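Local coordinates for protein Adenylate/guanylate cyclase/hydrolase, alpha/beta fold family (Ruegeria pomeroyi, PDB 3MR7) that probably acts as an adenylate cyclase, this chain being the nucleotide cyclase catalytic domain of a longer protein that also carries an alpha/beta-hydrolase family region, at residues V146-T151 with W168-D173; I98-G103 with D136-I141; E4-A9 with L61-T66; K34-E39 with Q83-T88. All blocks are in the same frame, centred on the assembly; numbering follows the deposited sequence.

Contact 1 of 4, residues V146-T151 with W168-D173; sequences VSEPFT and WQWVPD
F150 lays one face of its ring against the side-chain base of W170. The CB of W170 stands over that face, 3.6 Å from the F150 ring centroid and close to the ring normal, a CH-pi contact set a little toward the CE1 and CZ rim. The indole itself does not stack on the phenyl: its five-membered ring is inclined at 41° to the F150 plane and slides away past CZ. With CG opposite the backbone N (chi1 168°), the W170 indole is carried toward E148. There CB of E148 approaches NE1 of W170 to 3.6 Å, while the carbonyl O of P149 sits at the indole edge, near its plane and beside CD1. The E148 carboxylate turns elsewhere, OE2 bonding to Q79. W168 works from the other flank: its backbone C lies at the edge of the F150 ring, and its CB is 4.1 Å from F150 CD1.

Next to the rings the backbones form one antiparallel hydrogen-bonded pair, with T151 N to Q169 O at 2.9 Å and Q169 N to T151 O at 3.0 Å. Beyond it the chains diverge, and a water spans the gap, donating to P149 O (3.1 Å) and accepting from V171 N (2.8 Å).

The T151-Q169 pair lies at the open end of the beta hairpin of strands 151-158 and 161-170. W170 is packed on L75 and Q78 of helix 67-84, W168 stacks on H139 and bonds to D136 of helix 136-142, and strand 132-135 lies alongside.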
# COMPACT_ATOMS: atom_id res chain seq x y z
N VAL A 146 13.70 -9.29 -21.11
CA VAL A 146 14.28 -8.28 -20.25
C VAL A 146 15.43 -8.90 -19.48
O VAL A 146 15.26 -9.95 -18.87
CB VAL A 146 13.21 -7.76 -19.27
CG1 VAL A 146 13.83 -6.87 -18.23
CG2 VAL A 146 12.10 -7.03 -20.00
N SER A 147 16.60 -8.27 -19.49
CA SER A 147 17.75 -8.78 -18.73
C SER A 147 17.56 -8.67 -17.22
O SER A 147 18.10 -9.49 -16.46
CB SER A 147 19.02 -8.03 -19.12
OG SER A 147 18.69 -6.70 -19.44
N GLU A 148 16.83 -7.66 -16.79
CA GLU A 148 16.55 -7.44 -15.38
C GLU A 148 15.87 -8.66 -14.75
O GLU A 148 14.94 -9.24 -15.32
CB GLU A 148 15.68 -6.21 -15.19
CG GLU A 148 16.41 -4.90 -15.36
CD GLU A 148 16.35 -4.37 -16.76
OE1 GLU A 148 16.32 -5.19 -17.71
OE2 GLU A 148 16.34 -3.13 -16.92
N PRO A 149 16.35 -9.07 -13.57
CA PRO A 149 15.87 -10.26 -12.87
C PRO A 149 14.64 -10.01 -11.98
O PRO A 149 14.48 -8.95 -11.39
CB PRO A 149 17.06 -10.65 -12.00
CG PRO A 149 17.70 -9.34 -11.67
CD PRO A 149 17.51 -8.46 -12.89
N PHE A 150 13.79 -11.03 -11.88
CA PHE A 150 12.63 -10.99 -11.01
C PHE A 150 12.70 -12.12 -10.03
O PHE A 150 13.31 -13.13 -10.31
CB PHE A 150 11.34 -11.12 -11.82
CG PHE A 150 10.97 -9.87 -12.51
CD1 PHE A 150 9.93 -9.10 -12.04
CD2 PHE A 150 11.71 -9.43 -13.59
CE1 PHE A 150 9.60 -7.92 -12.67
CE2 PHE A 150 11.40 -8.27 -14.21
CZ PHE A 150 10.34 -7.50 -13.75
N THR A 151 12.03 -11.94 -8.90
CA THR A 151 12.00 -12.90 -7.85
C THR A 151 10.58 -13.30 -7.49
O THR A 151 9.76 -12.44 -7.20
CB THR A 151 12.54 -12.25 -6.63
OG1 THR A 151 13.89 -11.88 -6.88
CG2 THR A 151 12.45 -13.20 -5.44
N TRP A 168 5.61 -11.79 -9.15
CA TRP A 168 7.05 -11.68 -9.31
C TRP A 168 7.42 -10.23 -9.15
O TRP A 168 6.67 -9.33 -9.57
CB TRP A 168 7.45 -12.14 -10.70
CG TRP A 168 7.16 -13.57 -10.92
CD1 TRP A 168 5.95 -14.13 -11.20
CD2 TRP A 168 8.10 -14.63 -10.88
NE1 TRP A 168 6.08 -15.48 -11.33
CE2 TRP A 168 7.39 -15.82 -11.14
CE3 TRP A 168 9.49 -14.70 -10.67
CZ2 TRP A 168 8.01 -17.08 -11.18
CZ3 TRP A 168 10.10 -15.93 -10.71
CH2 TRP A 168 9.37 -17.11 -10.95
N GLN A 169 8.57 -9.99 -8.55
CA GLN A 169 9.00 -8.63 -8.26
C GLN A 169 10.43 -8.34 -8.65
O GLN A 169 11.33 -9.16 -8.51
CB GLN A 169 8.84 -8.33 -6.77
CG GLN A 169 9.16 -6.89 -6.39
CD GLN A 169 8.96 -6.64 -4.93
OE1 GLN A 169 9.73 -7.14 -4.10
NE2 GLN A 169 7.93 -5.87 -4.58
N TRP A 170 10.63 -7.13 -9.12
CA TRP A 170 11.95 -6.64 -9.41
C TRP A 170 12.18 -5.40 -8.57
O TRP A 170 11.31 -4.53 -8.47
CB TRP A 170 12.03 -6.29 -10.88
CG TRP A 170 13.23 -5.51 -11.22
CD1 TRP A 170 14.45 -5.99 -11.62
CD2 TRP A 170 13.34 -4.09 -11.22
NE1 TRP A 170 15.31 -4.96 -11.86
CE2 TRP A 170 14.66 -3.78 -11.62
CE3 TRP A 170 12.45 -3.06 -10.93
CZ2 TRP A 170 15.10 -2.49 -11.73
CZ3 TRP A 170 12.89 -1.79 -11.03
CH2 TRP A 170 14.20 -1.51 -11.43
N VAL A 171 13.34 -5.34 -7.95
CA VAL A 171 13.74 -4.13 -7.26
C VAL A 171 15.01 -3.66 -7.89
O VAL A 171 15.77 -4.44 -8.43
CB VAL A 171 14.00 -4.34 -5.76
CG1 VAL A 171 12.86 -5.10 -5.13
CG2 VAL A 171 15.32 -5.06 -5.54
N PRO A 172 15.24 -2.36 -7.84
CA PRO A 172 16.47 -1.82 -8.41
C PRO A 172 17.68 -2.35 -7.66
O PRO A 172 17.55 -2.83 -6.52
CB PRO A 172 16.33 -0.32 -8.21
CG PRO A 172 15.12 -0.14 -7.35
CD PRO A 172 14.26 -1.32 -7.49
N ASP A 173 18.82 -2.27 -8.32
CA ASP A 173 20.07 -2.81 -7.83
C ASP A 173 20.28 -2.55 -6.34
O ASP A 173 21.02 -3.27 -5.68
CB ASP A 173 21.24 -2.27 -8.65
CG ASP A 173 21.34 -2.91 -10.05
OD1 ASP A 173 22.34 -3.62 -10.32
OD2 ASP A 173 20.44 -2.70 -10.88
O HOH W 1 15.04 -7.45 -8.74
O HOH W 2 14.23 -8.83 -6.75

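Contact 2 of 4, residues I98-G103 with D136-I141; sequences IGINIG and DIVHQI
V138 pushes its CG2 methyl onto strand 98-103, where it overlaps the backbone of N101 and reaches the side chains of both neighbouring isoleucines. With chi1 at 161°, CG1 takes the place opposite the backbone N and CG2 is left facing the strand. V138 CG2 stands 3.7 Å from N101 C, the carbonyl carbon. The isoleucine side chains run at about a right angle to the valine; V138 CG2 is 3.9 Å from I100 CG2 and 3.7 Å from I102 CD1.

The helix presents two further residues on the same side. CD1 of I137 rests 3.8 Å from the carbonyl O of I102, and CD1 of I141, one turn on, comes within 4.2 Å of CD1 of I102. The side chains that meet across the segments are thus mostly aliphatic, resting partly on the strand's peptide groups. N101 points its CB the other way; its OD1 bonds to S135 OG, just before helix 136-142, and its ND2 to the carbonyl O of A116 in helix 115-126, so the amide reaches toward both helices.

Strand and helix axes are nearly perpendicular, at 87° with a closest approach of 7.0 Å. Helix 136-142 directly follows strand 132-135, the parallel neighbour of strand 96-107, and packs across the side of strand 96-107 that carries I100 and I102. I102 and I141 also touch A67 of helix 67-84, while I102 packs on L7 of strand 4-15.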
# COMPACT_ATOMS: atom_id res chain seq x y z
N ILE A 98 4.71 0.08 -8.79
CA ILE A 98 4.10 -0.26 -10.07
C ILE A 98 3.71 -1.70 -10.15
O ILE A 98 4.47 -2.56 -9.75
CB ILE A 98 5.01 0.06 -11.26
CG1 ILE A 98 5.28 1.57 -11.31
CG2 ILE A 98 4.37 -0.41 -12.56
CD1 ILE A 98 6.42 1.96 -12.21
N GLY A 99 2.50 -1.94 -10.63
CA GLY A 99 2.00 -3.27 -10.92
C GLY A 99 1.62 -3.42 -12.38
O GLY A 99 1.21 -2.48 -13.05
N ILE A 100 1.79 -4.61 -12.91
CA ILE A 100 1.49 -4.85 -14.31
C ILE A 100 0.84 -6.21 -14.39
O ILE A 100 1.29 -7.12 -13.74
CB ILE A 100 2.76 -4.89 -15.14
CG1 ILE A 100 3.46 -3.54 -15.04
CG2 ILE A 100 2.43 -5.20 -16.58
CD1 ILE A 100 4.72 -3.48 -15.80
N ASN A 101 -0.23 -6.35 -15.16
CA ASN A 101 -0.89 -7.64 -15.30
C ASN A 101 -1.39 -7.82 -16.72
O ASN A 101 -1.27 -6.91 -17.53
CB ASN A 101 -2.03 -7.76 -14.29
CG ASN A 101 -2.74 -9.10 -14.38
OD1 ASN A 101 -2.12 -10.13 -14.61
ND2 ASN A 101 -4.06 -9.09 -14.19
N ILE A 102 -1.95 -8.98 -17.03
CA ILE A 102 -2.56 -9.21 -18.34
C ILE A 102 -3.90 -9.95 -18.24
O ILE A 102 -4.14 -10.71 -17.30
CB ILE A 102 -1.57 -9.90 -19.26
CG1 ILE A 102 -0.65 -8.87 -19.88
CG2 ILE A 102 -2.28 -10.64 -20.37
CD1 ILE A 102 0.62 -9.48 -20.40
N GLY A 103 -4.79 -9.70 -19.18
CA GLY A 103 -6.06 -10.40 -19.18
C GLY A 103 -6.95 -10.00 -20.34
O GLY A 103 -6.63 -9.06 -21.06
N ASP A 136 2.27 -13.50 -12.69
CA ASP A 136 2.95 -14.65 -13.26
C ASP A 136 2.72 -14.74 -14.75
O ASP A 136 3.63 -15.11 -15.49
CB ASP A 136 2.46 -15.93 -12.58
CG ASP A 136 3.25 -17.14 -12.99
OD1 ASP A 136 4.48 -17.06 -12.92
OD2 ASP A 136 2.67 -18.16 -13.40
N ILE A 137 1.50 -14.44 -15.21
CA ILE A 137 1.26 -14.42 -16.65
C ILE A 137 2.25 -13.45 -17.30
O ILE A 137 2.84 -13.78 -18.34
CB ILE A 137 -0.13 -13.91 -16.99
CG1 ILE A 137 -1.21 -14.77 -16.44
CG2 ILE A 137 -0.34 -13.91 -18.45
CD1 ILE A 137 -2.53 -14.00 -16.49
N VAL A 138 2.44 -12.26 -16.71
CA VAL A 138 3.30 -11.26 -17.35
C VAL A 138 4.70 -11.80 -17.38
O VAL A 138 5.42 -11.67 -18.37
CB VAL A 138 3.30 -9.88 -16.66
CG1 VAL A 138 4.51 -9.09 -17.06
CG2 VAL A 138 2.05 -9.10 -17.01
N HIS A 139 5.07 -12.45 -16.29
CA HIS A 139 6.42 -12.97 -16.17
C HIS A 139 6.77 -14.05 -17.18
O HIS A 139 7.89 -14.07 -17.68
CB HIS A 139 6.70 -13.49 -14.77
CG HIS A 139 8.12 -13.89 -14.58
ND1 HIS A 139 8.53 -15.21 -14.56
CD2 HIS A 139 9.23 -13.15 -14.43
CE1 HIS A 139 9.83 -15.25 -14.39
NE2 HIS A 139 10.29 -14.01 -14.31
N GLN A 140 5.83 -14.95 -17.48
CA GLN A 140 6.12 -16.06 -18.38
C GLN A 140 6.36 -15.52 -19.78
O GLN A 140 7.09 -16.12 -20.57
CB GLN A 140 5.01 -17.11 -18.39
CG GLN A 140 4.67 -17.68 -17.04
CD GLN A 140 3.77 -18.90 -17.13
OE1 GLN A 140 2.72 -18.94 -16.47
NE2 GLN A 140 4.16 -19.90 -17.94
N ILE A 141 5.79 -14.35 -20.07
CA ILE A 141 5.88 -13.75 -21.40
C ILE A 141 7.08 -12.84 -21.54
O ILE A 141 7.60 -12.65 -22.64
CB ILE A 141 4.64 -12.88 -21.73
CG1 ILE A 141 3.39 -13.73 -21.91
CG2 ILE A 141 4.87 -12.05 -22.97
CD1 ILE A 141 2.21 -12.94 -22.24

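Contact 3 of 4, residues E4-A9 with L61-T66; sequences ERRLCA and LARFDT
The R6 guanidinium has C8 SG over one face, toward the rim, and D65 OD1 approaching obliquely. The salt bridge from R6 NH2 to D65 OD1 measures 2.9 Å, and the oxygen lies 32° out of the guanidinium plane. A second guanidinium, that of R63, is turned 69° to the first and meets R6 NH2 at its edge, near its own plane, with C8 SG at the edge as well. D65 pairs with R6, and the approach of R6 to R63, donor to donor, is not a bond. R6 reaches the carboxylate with a fully extended chain from CG to NE, its CG set between the backbone N and the carbonyl carbon (chi1 66°).

Along the backbone A9 and F64 form an antiparallel hydrogen-bonded pair. F64 N binds A9 O in the carbonyl plane at 2.9 Å, while the return bond from A9 N to F64 O is weak, at 3.4 Å. On the sheet face carrying A9 and F64, their CB atoms are 4.0 Å apart, and the F64 side chain packs on A69, A70 and C73 of helix 67-84, which T66 N-caps. This is the first-to-third strand pairing of a ferredoxin-like beta-alpha-beta-beta-alpha-beta core, the fold of class III nucleotide cyclase domains.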
# COMPACT_ATOMS: atom_id res chain seq x y z
N GLU A 4 -16.02 -3.27 -26.27
CA GLU A 4 -15.27 -4.44 -26.76
C GLU A 4 -14.46 -5.23 -25.70
O GLU A 4 -14.26 -4.80 -24.55
CB GLU A 4 -14.34 -4.02 -27.90
CG GLU A 4 -13.64 -2.70 -27.66
CD GLU A 4 -12.61 -2.38 -28.72
OE1 GLU A 4 -11.90 -3.32 -29.17
OE2 GLU A 4 -12.51 -1.19 -29.10
N ARG A 5 -13.98 -6.40 -26.11
CA ARG A 5 -13.15 -7.22 -25.25
C ARG A 5 -11.84 -7.39 -25.95
O ARG A 5 -11.79 -7.80 -27.08
CB ARG A 5 -13.78 -8.60 -25.04
CG ARG A 5 -15.21 -8.60 -24.47
CD ARG A 5 -15.78 -10.03 -24.41
NE ARG A 5 -17.13 -10.08 -23.87
CZ ARG A 5 -17.39 -10.07 -22.57
NH1 ARG A 5 -16.38 -10.02 -21.71
NH2 ARG A 5 -18.64 -10.10 -22.13
N ARG A 6 -10.75 -7.04 -25.29
CA ARG A 6 -9.50 -7.57 -25.78
C ARG A 6 -8.50 -8.00 -24.68
O ARG A 6 -8.73 -7.84 -23.48
CB ARG A 6 -8.89 -6.68 -26.89
CG ARG A 6 -8.44 -5.29 -26.50
CD ARG A 6 -7.85 -4.62 -27.75
NE ARG A 6 -7.13 -3.38 -27.48
CZ ARG A 6 -5.82 -3.30 -27.23
NH1 ARG A 6 -5.09 -4.41 -27.18
NH2 ARG A 6 -5.25 -2.12 -27.00
N LEU A 7 -7.41 -8.60 -25.13
CA LEU A 7 -6.31 -9.02 -24.29
C LEU A 7 -5.37 -7.80 -24.11
O LEU A 7 -4.90 -7.22 -25.08
CB LEU A 7 -5.63 -10.18 -25.02
CG LEU A 7 -4.69 -11.18 -24.41
CD1 LEU A 7 -5.15 -11.63 -23.04
CD2 LEU A 7 -4.67 -12.34 -25.37
N CYS A 8 -5.10 -7.38 -22.88
CA CYS A 8 -4.36 -6.14 -22.71
C CYS A 8 -3.34 -6.20 -21.62
O CYS A 8 -3.48 -6.94 -20.66
CB CYS A 8 -5.31 -4.97 -22.41
SG CYS A 8 -5.41 -3.74 -23.73
N ALA A 9 -2.31 -5.38 -21.76
CA ALA A 9 -1.32 -5.22 -20.73
C ALA A 9 -1.71 -3.99 -19.91
O ALA A 9 -1.68 -2.88 -20.40
CB ALA A 9 0.04 -5.03 -21.35
N LEU A 61 -3.65 4.43 -14.25
CA LEU A 61 -3.88 3.17 -14.92
C LEU A 61 -3.58 3.37 -16.38
O LEU A 61 -4.13 4.26 -17.00
CB LEU A 61 -5.34 2.82 -14.76
CG LEU A 61 -5.81 1.39 -14.87
CD1 LEU A 61 -5.03 0.56 -13.92
CD2 LEU A 61 -7.25 1.38 -14.47
N ALA A 62 -2.70 2.57 -16.96
CA ALA A 62 -2.39 2.76 -18.37
C ALA A 62 -2.39 1.42 -19.05
O ALA A 62 -2.30 0.40 -18.39
CB ALA A 62 -1.05 3.44 -18.56
N ARG A 63 -2.49 1.42 -20.36
CA ARG A 63 -2.53 0.15 -21.06
C ARG A 63 -1.68 0.16 -22.29
O ARG A 63 -1.47 1.19 -22.91
CB ARG A 63 -3.96 -0.23 -21.41
CG ARG A 63 -4.54 0.56 -22.56
CD ARG A 63 -6.03 0.41 -22.57
NE ARG A 63 -6.64 1.40 -23.44
CZ ARG A 63 -6.78 1.25 -24.75
NH1 ARG A 63 -6.37 0.14 -25.35
NH2 ARG A 63 -7.35 2.21 -25.45
N PHE A 64 -1.22 -1.03 -22.65
CA PHE A 64 -0.23 -1.23 -23.68
C PHE A 64 -0.62 -2.41 -24.60
O PHE A 64 -1.41 -3.29 -24.23
CB PHE A 64 1.14 -1.54 -23.05
CG PHE A 64 1.71 -0.42 -22.22
CD1 PHE A 64 2.69 0.42 -22.74
CD2 PHE A 64 1.28 -0.22 -20.91
CE1 PHE A 64 3.23 1.46 -21.98
CE2 PHE A 64 1.82 0.82 -20.14
CZ PHE A 64 2.79 1.66 -20.68
N ASP A 65 -0.06 -2.43 -25.80
CA ASP A 65 -0.40 -3.46 -26.76
C ASP A 65 0.43 -4.70 -26.57
O ASP A 65 -0.04 -5.79 -26.86
CB ASP A 65 -0.24 -2.93 -28.17
CG ASP A 65 -1.40 -2.06 -28.57
OD1 ASP A 65 -2.54 -2.32 -28.09
OD2 ASP A 65 -1.15 -1.11 -29.35
N THR A 66 1.66 -4.52 -26.10
CA THR A 66 2.47 -5.68 -25.77
C THR A 66 2.77 -5.72 -24.29
O THR A 66 2.81 -4.69 -23.65
CB THR A 66 3.79 -5.73 -26.58
OG1 THR A 66 4.47 -4.46 -26.53
CG2 THR A 66 3.47 -6.09 -28.00

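Contact 4 of 4, residues K34-E39 with Q83-T88; sequences KLYRRE and QREEDT
R84 and E39 come from opposite directions to form a salt bridge, while Y36 runs past it to reach E85. R84 is bent twice, at chi2 (-71°) and chi3 (-52°), which turns its guanidinium face toward the ring edge of Y36. One face of that group covers CE1 of Y36, 3.7 Å from R84 CZ, and ring and guanidinium stand almost perpendicular, so the tyrosine offers its edge to the arginine's face. The guanidinium edge remains for E39: R84 NH2 donates to E39 OE1 at 2.7 Å, nearly in its own plane but from above the carboxylate plane.

E85 also bends, at chi2 (-74°), bringing its carboxylate round to the phenol. Y36 OH donates to E85 OE2 at 2.9 Å, again from above the carboxylate plane, and R84 CB lies 3.5 Å from Y36 OH. Buried E85 has further partners: OE2 takes a salt bridge from R32, and OE1 accepts from the backbone N of I94.

On the far side of helix 27-47, R38 pairs with E23 of the second subunit. E85 begins a type I beta turn ending at T88, just as helix 67-84 stops. The contact joins the two helices that flank one sheet face in the beta-alpha-beta-beta-alpha-beta core of a cyclase domain.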
# COMPACT_ATOMS: atom_id res chain seq x y z
N LYS A 34 4.77 16.18 -9.55
CA LYS A 34 4.12 16.77 -10.71
C LYS A 34 5.11 16.86 -11.87
O LYS A 34 4.77 16.56 -13.02
CB LYS A 34 3.55 18.13 -10.37
CG LYS A 34 2.19 18.12 -9.71
CD LYS A 34 1.89 19.53 -9.23
CE LYS A 34 0.40 19.82 -9.18
NZ LYS A 34 0.09 21.09 -9.94
N LEU A 35 6.34 17.26 -11.57
CA LEU A 35 7.42 17.32 -12.56
C LEU A 35 7.75 15.98 -13.19
O LEU A 35 7.85 15.88 -14.40
CB LEU A 35 8.71 17.85 -11.95
CG LEU A 35 9.76 17.88 -13.04
CD1 LEU A 35 9.24 18.77 -14.17
CD2 LEU A 35 11.06 18.38 -12.52
N TYR A 36 7.97 14.97 -12.36
CA TYR A 36 8.32 13.63 -12.85
C TYR A 36 7.22 13.05 -13.72
O TYR A 36 7.48 12.50 -14.79
CB TYR A 36 8.63 12.67 -11.69
CG TYR A 36 9.92 12.94 -10.94
CD1 TYR A 36 11.04 13.46 -11.58
CD2 TYR A 36 10.01 12.68 -9.59
CE1 TYR A 36 12.22 13.69 -10.88
CE2 TYR A 36 11.17 12.91 -8.89
CZ TYR A 36 12.27 13.40 -9.53
OH TYR A 36 13.41 13.60 -8.79
N ARG A 37 5.98 13.18 -13.26
CA ARG A 37 4.85 12.76 -14.08
C ARG A 37 4.97 13.37 -15.47
O ARG A 37 4.66 12.72 -16.46
CB ARG A 37 3.53 13.19 -13.44
CG ARG A 37 2.37 13.15 -14.40
CD ARG A 37 1.86 11.75 -14.64
NE ARG A 37 0.50 11.61 -14.16
CZ ARG A 37 -0.57 11.58 -14.94
NH1 ARG A 37 -0.43 11.64 -16.26
NH2 ARG A 37 -1.77 11.48 -14.41
N ARG A 38 5.42 14.61 -15.55
CA ARG A 38 5.38 15.30 -16.83
C ARG A 38 6.60 15.02 -17.66
O ARG A 38 6.50 14.86 -18.88
CB ARG A 38 5.22 16.80 -16.63
CG ARG A 38 3.80 17.22 -16.67
CD ARG A 38 3.61 18.53 -15.92
NE ARG A 38 2.63 18.30 -14.87
CZ ARG A 38 1.34 18.53 -15.03
NH1 ARG A 38 0.91 19.04 -16.18
NH2 ARG A 38 0.50 18.28 -14.04
N GLU A 39 7.74 14.94 -17.00
CA GLU A 39 9.01 14.81 -17.68
C GLU A 39 9.50 13.37 -17.81
O GLU A 39 10.34 13.09 -18.65
CB GLU A 39 10.07 15.66 -16.99
CG GLU A 39 11.12 14.86 -16.28
CD GLU A 39 12.40 15.66 -16.04
OE1 GLU A 39 12.60 16.11 -14.88
OE2 GLU A 39 13.19 15.84 -17.00
N GLN A 83 17.98 7.24 -10.21
CA GLN A 83 19.00 8.25 -10.47
C GLN A 83 18.55 9.62 -10.01
O GLN A 83 19.29 10.33 -9.34
CB GLN A 83 19.32 8.32 -11.96
CG GLN A 83 19.89 7.06 -12.54
CD GLN A 83 20.33 7.26 -13.98
OE1 GLN A 83 21.09 6.45 -14.53
NE2 GLN A 83 19.88 8.35 -14.60
N ARG A 84 17.32 9.98 -10.36
CA ARG A 84 16.83 11.33 -10.11
C ARG A 84 16.75 11.70 -8.62
O ARG A 84 16.82 12.88 -8.24
CB ARG A 84 15.45 11.53 -10.76
CG ARG A 84 15.40 11.29 -12.26
CD ARG A 84 16.10 12.38 -13.02
NE ARG A 84 15.65 13.72 -12.65
CZ ARG A 84 14.81 14.46 -13.38
NH1 ARG A 84 14.33 13.96 -14.51
NH2 ARG A 84 14.46 15.69 -12.99
N GLU A 85 16.61 10.70 -7.77
CA GLU A 85 16.43 10.96 -6.36
C GLU A 85 17.64 10.55 -5.51
O GLU A 85 17.56 10.53 -4.29
CB GLU A 85 15.18 10.23 -5.85
CG GLU A 85 13.87 10.90 -6.25
CD GLU A 85 13.59 12.18 -5.46
OE1 GLU A 85 13.05 12.06 -4.33
OE2 GLU A 85 13.93 13.29 -5.95
N GLU A 86 18.77 10.24 -6.14
CA GLU A 86 19.88 9.65 -5.39
C GLU A 86 20.65 10.66 -4.52
O GLU A 86 21.35 10.26 -3.58
CB GLU A 86 20.83 8.92 -6.32
CG GLU A 86 21.71 9.86 -7.10
CD GLU A 86 22.39 9.20 -8.28
OE1 GLU A 86 22.51 7.94 -8.29
OE2 GLU A 86 22.81 9.96 -9.19
N ASP A 87 20.54 11.95 -4.82
CA ASP A 87 21.22 12.96 -4.02
C ASP A 87 20.28 13.57 -2.99
O ASP A 87 20.64 14.51 -2.29
CB ASP A 87 21.85 14.02 -4.92
CG ASP A 87 23.05 13.49 -5.68
OD1 ASP A 87 23.97 12.96 -5.02
OD2 ASP A 87 23.07 13.57 -6.93
N THR A 88 19.08 13.02 -2.92
CA THR A 88 18.13 13.29 -1.87
C THR A 88 18.26 12.16 -0.83
O THR A 88 18.46 11.01 -1.19
CB THR A 88 16.69 13.27 -2.43
OG1 THR A 88 16.55 14.30 -3.42
CG2 THR A 88 15.65 13.45 -1.33

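From the N terminus, contact 3 opens on strand 4-15 and contact 4 on helix 27-47; contact 3 closes at strand 59-64 before contact 4 closes past helix 67-84. The two cross, tying strand 4-15 to strand 59-64 and helix 27-47 to the end of helix 67-84, on opposite sides of the chain's centre. Contacts 2 and 1 then follow in series. Contact 2 closes the loop running from strand 96-107 to helix 136-142, and contact 1 closes the short hairpin region from 146-151 to 168-173. Neighbouring strands 4-15 and 96-107 join contacts 3 and 2 directly, contact 1 adjoins contact 2 through the same short helix, and contact 4 alone stands apart, near the second subunit.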